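Local coordinates for protein putative angiotensinogen (Lampetra fluviatilis, PDB 5INW) that binds heparin, which promotes its inhibition of thrombin through a template mechanism, and belongs to the serpin family, at residues K163-A166 with G167-L170; N216-I219 with E220-S224. The protein carries 1 engineered substitution. All blocks are in the same frame, centred on the assembly; numbering follows the deposited sequence.

Overall arrangement
Chain order takes contact 1 (163-166 with 167-170) first and contact 2 (216-219 with 220-224) second; the two lie in series, neither nested nor crossed, with centres about 20 Å apart and nearest atoms about 7 Å apart. After helix 150-161, contact 1 closes a tight hairpin between strand 163-165 and the start of strand 168-179. Farther along, the same strand lies against contact 2, where side chains of the helix end and of the loop after it rest on it. Contact 2 spans no intervening loop; it ends helix 208-221, so strand 168-179 joins the two sites in the serpin fold, beginning within contact 1 and packing against contact 2.

Contact 1: K163-A166 with G167-L170; sequences KRSA and GFEL
Arg-164 and Glu-169 face each other across a tight beta hairpin, a local contact in which strand 163-165 turns back at the surface into the start of strand 168-179. A type II turn from Ser-165 to Phe-168 makes the reversal, with Gly-167 at its positive-phi corner. Ser-165 N donates to Phe-168 O at 3.1 Å, and Phe-168 N returns a bond to Ser-165 O at 3.0 Å. Toward the open end, Leu-170 N gives Lys-163 O a nearly straight bond (3.1 Å, 177°). Phe-168 O is gripped twice, for Arg-164 NH1 also reaches it, at 3.0 Å, from the opposite face of its plane. A bend at chi2 (98°) folds the arginine back to that oxygen, which lies at the guanidinium edge. Glu-169 crosses the arginine at a slant: its CG packs on Arg-164 CD at 3.7 Å, while its OE2 makes a long, purely electrostatic salt bridge to Arg-164 NE at 3.7 Å. An alanine in place of Glu-169 would probably leave the arginine without this opposing charge and its CD without packing from the glutamate chain. On the other face the Phe-168 ring is buried. Strand 238-251 runs beside strand 168-179, with backbone bonds joining Ser-251 to Gly-167 and Lys-249 to Glu-169.

Contact 2: N216-I219 with E220-S224; sequences NAYI and EKVTS
Residues 216-219 and 220-224 form one continuous run, the C-terminal end of helix 208-221 and the loop that leaves it. Regular i to i+4 bonds hold the helix end: Glu-220 N donates to Asn-216 O at 2.9 Å, Lys-221 N to Ala-217 O at 3.0 Å, and Val-222 N to Tyr-218 O at 3.2 Å. At the next step the pattern changes. Ile-219 O accepts the hydroxyl of Thr-223, with OG1 at 2.7 Å, while Thr-223 N bonds instead to Glu-220 O. The threonine hydroxyl thus takes the place of a backbone donor at this C-terminal end of the helix. Thr-223 OG1 stands between its own backbone N and carbonyl carbon (chi1 62°), which turns it back toward the helix, and it meets Ile-219 O from above the carbonyl plane. In the serpin fold this helix end lies against strand 168-179: Tyr-218 touches Val-175, and buried Ile-219 packs on Phe-177. One turn of helix separates Tyr-218 from Val-222, and this i to i+4 pair makes a CH-pi contact: Val-222 CG2 sits over one face of the ring, 4.2 Å from its centroid, displaced toward the rim, where its nearest approach, to Tyr-218 CE2, is 3.8 Å. Beyond Lys-221 CB, the aliphatic chain runs past Ala-217 O. From the same stretch of helix, Asn-216 ND2 hydrogen-bonds Ile-231 O, tying the helix to a following loop whose Val-230 and Ile-231 also meet Ile-219.

Contact 1: K163-A166 with G167-L170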
loop_
_atom_site.group_PDB
_atom_site.type_symbol
_atom_site.label_atom_id
_atom_site.label_comp_id
_atom_site.label_asym_id
_atom_site.label_seq_id
_atom_site.Cartn_x
_atom_site.Cartn_y
_atom_site.Cartn_z
ATOM N N LYS A 163 2.201 9.179 -12.522
ATOM C CA LYS A 163 1.906 10.313 -13.406
ATOM C C LYS A 163 1.801 11.530 -12.533
ATOM O O LYS A 163 1.556 11.408 -11.359
ATOM C CB LYS A 163 0.609 10.073 -14.136
ATOM C CG LYS A 163 0.716 9.109 -15.321
ATOM C CD LYS A 163 -0.690 8.794 -15.864
ATOM C CE LYS A 163 -0.823 8.387 -17.315
ATOM N NZ LYS A 163 -1.373 9.489 -18.186
ATOM N N ARG A 164 2.024 12.697 -13.098
ATOM C CA ARG A 164 1.882 13.984 -12.403
ATOM C C ARG A 164 1.068 14.864 -13.324
ATOM O O ARG A 164 1.330 14.939 -14.520
ATOM C CB ARG A 164 3.270 14.609 -12.139
ATOM C CG ARG A 164 3.308 15.968 -11.440
ATOM C CD ARG A 164 3.565 15.919 -9.933
ATOM N NE ARG A 164 3.491 17.259 -9.338
ATOM C CZ ARG A 164 2.354 17.952 -9.112
ATOM N NH1 ARG A 164 1.140 17.427 -9.378
ATOM N NH2 ARG A 164 2.414 19.203 -8.615
ATOM N N SER A 165 0.060 15.521 -12.783
ATOM C CA SER A 165 -0.821 16.429 -13.545
ATOM C C SER A 165 -1.492 17.323 -12.509
ATOM O O SER A 165 -1.211 17.190 -11.338
ATOM C CB SER A 165 -1.837 15.627 -14.347
ATOM O OG SER A 165 -2.548 14.705 -13.525
ATOM N N ALA A 166 -2.339 18.253 -12.932
ATOM C CA ALA A 166 -2.942 19.269 -12.019
ATOM C C ALA A 166 -3.700 18.580 -10.890
ATOM O O ALA A 166 -4.538 17.727 -11.179
ATOM C CB ALA A 166 -3.889 20.163 -12.781
ATOM N N GLY A 167 -3.328 18.890 -9.641
ATOM C CA GLY A 167 -3.913 18.313 -8.450
ATOM C C GLY A 167 -3.750 16.824 -8.285
ATOM O O GLY A 167 -4.535 16.228 -7.543
ATOM N N PHE A 168 -2.740 16.196 -8.906
ATOM C CA PHE A 168 -2.524 14.719 -8.754
ATOM C C PHE A 168 -1.056 14.354 -8.857
ATOM O O PHE A 168 -0.372 14.878 -9.731
ATOM C CB PHE A 168 -3.269 13.959 -9.842
ATOM C CG PHE A 168 -3.098 12.486 -9.767
ATOM C CD1 PHE A 168 -3.838 11.733 -8.881
ATOM C CD2 PHE A 168 -2.198 11.823 -10.587
ATOM C CE1 PHE A 168 -3.679 10.342 -8.820
ATOM C CE2 PHE A 168 -2.021 10.439 -10.517
ATOM C CZ PHE A 168 -2.752 9.714 -9.633
ATOM N N GLU A 169 -0.554 13.493 -7.974
ATOM C CA GLU A 169 0.798 12.951 -8.098
ATOM C C GLU A 169 0.788 11.579 -7.554
ATOM O O GLU A 169 0.374 11.377 -6.385
ATOM C CB GLU A 169 1.845 13.770 -7.296
ATOM C CG GLU A 169 3.293 13.241 -7.419
ATOM C CD GLU A 169 4.393 14.072 -6.734
ATOM O OE1 GLU A 169 5.548 13.559 -6.659
ATOM O OE2 GLU A 169 4.158 15.228 -6.264
ATOM N N LEU A 170 1.249 10.633 -8.370
ATOM C CA LEU A 170 1.592 9.290 -7.909
ATOM C C LEU A 170 2.971 8.937 -8.411
ATOM O O LEU A 170 3.210 8.943 -9.608
ATOM C CB LEU A 170 0.549 8.265 -8.353
ATOM C CG LEU A 170 0.829 6.883 -7.719
ATOM C CD1 LEU A 170 0.614 6.803 -6.226
ATOM C CD2 LEU A 170 0.036 5.777 -8.380
#

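Contact 2: N216-I219 with E220-S224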
loop_
_atom_site.group_PDB
_atom_site.type_symbol
_atom_site.label_atom_id
_atom_site.label_comp_id
_atom_site.label_asym_id
_atom_site.label_seq_id
_atom_site.Cartn_x
_atom_site.Cartn_y
_atom_site.Cartn_z
ATOM N N ASN A 216 19.897 6.447 3.326
ATOM C CA ASN A 216 18.832 7.421 3.489
ATOM C C ASN A 216 19.049 8.642 2.669
ATOM O O ASN A 216 18.110 9.140 2.076
ATOM C CB ASN A 216 18.627 7.812 4.932
ATOM C CG ASN A 216 17.936 6.734 5.725
ATOM O OD1 ASN A 216 16.991 6.099 5.250
ATOM N ND2 ASN A 216 18.412 6.494 6.939
ATOM N N ALA A 217 20.274 9.118 2.607
ATOM C CA ALA A 217 20.609 10.285 1.772
ATOM C C ALA A 217 20.336 9.991 0.291
ATOM O O ALA A 217 19.822 10.847 -0.405
ATOM C CB ALA A 217 22.077 10.659 1.966
ATOM N N TYR A 218 20.667 8.785 -0.187
ATOM C CA TYR A 218 20.349 8.410 -1.566
ATOM C C TYR A 218 18.862 8.376 -1.817
ATOM O O TYR A 218 18.402 8.825 -2.861
ATOM C CB TYR A 218 20.918 7.043 -1.925
ATOM C CG TYR A 218 20.775 6.715 -3.417
ATOM C CD1 TYR A 218 21.785 7.055 -4.342
ATOM C CD2 TYR A 218 19.645 6.062 -3.900
ATOM C CE1 TYR A 218 21.665 6.723 -5.688
ATOM C CE2 TYR A 218 19.523 5.752 -5.230
ATOM C CZ TYR A 218 20.519 6.088 -6.118
ATOM O OH TYR A 218 20.347 5.766 -7.436
ATOM N N ILE A 219 18.114 7.814 -0.869
ATOM C CA ILE A 219 16.678 7.686 -1.032
ATOM C C ILE A 219 16.056 9.072 -1.104
ATOM O O ILE A 219 15.217 9.347 -1.972
ATOM C CB ILE A 219 16.063 6.825 0.068
ATOM C CG1 ILE A 219 16.479 5.401 -0.155
ATOM C CG2 ILE A 219 14.551 6.903 0.065
ATOM C CD1 ILE A 219 16.264 4.532 1.049
ATOM N N GLU A 220 16.491 9.936 -0.200
ATOM C CA GLU A 220 15.986 11.294 -0.132
ATOM C C GLU A 220 16.296 12.088 -1.395
ATOM O O GLU A 220 15.441 12.806 -1.875
ATOM C CB GLU A 220 16.572 12.000 1.082
ATOM C CG GLU A 220 15.861 13.284 1.430
ATOM C CD GLU A 220 16.413 13.953 2.668
ATOM O OE1 GLU A 220 16.467 13.268 3.717
ATOM O OE2 GLU A 220 16.781 15.157 2.581
ATOM N N LYS A 221 17.514 11.966 -1.908
ATOM C CA LYS A 221 17.919 12.626 -3.154
ATOM C C LYS A 221 16.949 12.290 -4.263
ATOM O O LYS A 221 16.390 13.168 -4.905
ATOM C CB LYS A 221 19.389 12.240 -3.535
ATOM C CG LYS A 221 20.459 13.035 -2.783
ATOM C CD LYS A 221 21.819 12.375 -2.991
ATOM C CE LYS A 221 22.944 13.164 -2.336
ATOM N NZ LYS A 221 24.230 13.025 -3.092
ATOM N N VAL A 222 16.651 11.023 -4.395
ATOM C CA VAL A 222 15.801 10.540 -5.477
ATOM C C VAL A 222 14.251 10.700 -5.270
ATOM O O VAL A 222 13.473 10.245 -6.075
ATOM C CB VAL A 222 16.178 9.064 -5.761
ATOM C CG1 VAL A 222 15.390 8.499 -6.921
ATOM C CG2 VAL A 222 17.668 8.955 -6.111
ATOM N N THR A 223 13.780 11.331 -4.205
ATOM C CA THR A 223 12.340 11.372 -3.900
ATOM C C THR A 223 11.953 12.771 -3.359
ATOM O O THR A 223 11.048 12.927 -2.531
ATOM C CB THR A 223 12.010 10.240 -2.886
ATOM O OG1 THR A 223 12.718 10.434 -1.643
ATOM C CG2 THR A 223 12.392 8.870 -3.416
ATOM N N SER A 224 12.659 13.792 -3.875
ATOM C CA SER A 224 12.700 15.185 -3.349
ATOM C C SER A 224 12.274 15.302 -1.889
ATOM O O SER A 224 11.201 15.837 -1.592
ATOM C CB SER A 224 11.871 16.133 -4.228
ATOM O OG SER A 224 12.484 16.291 -5.482
#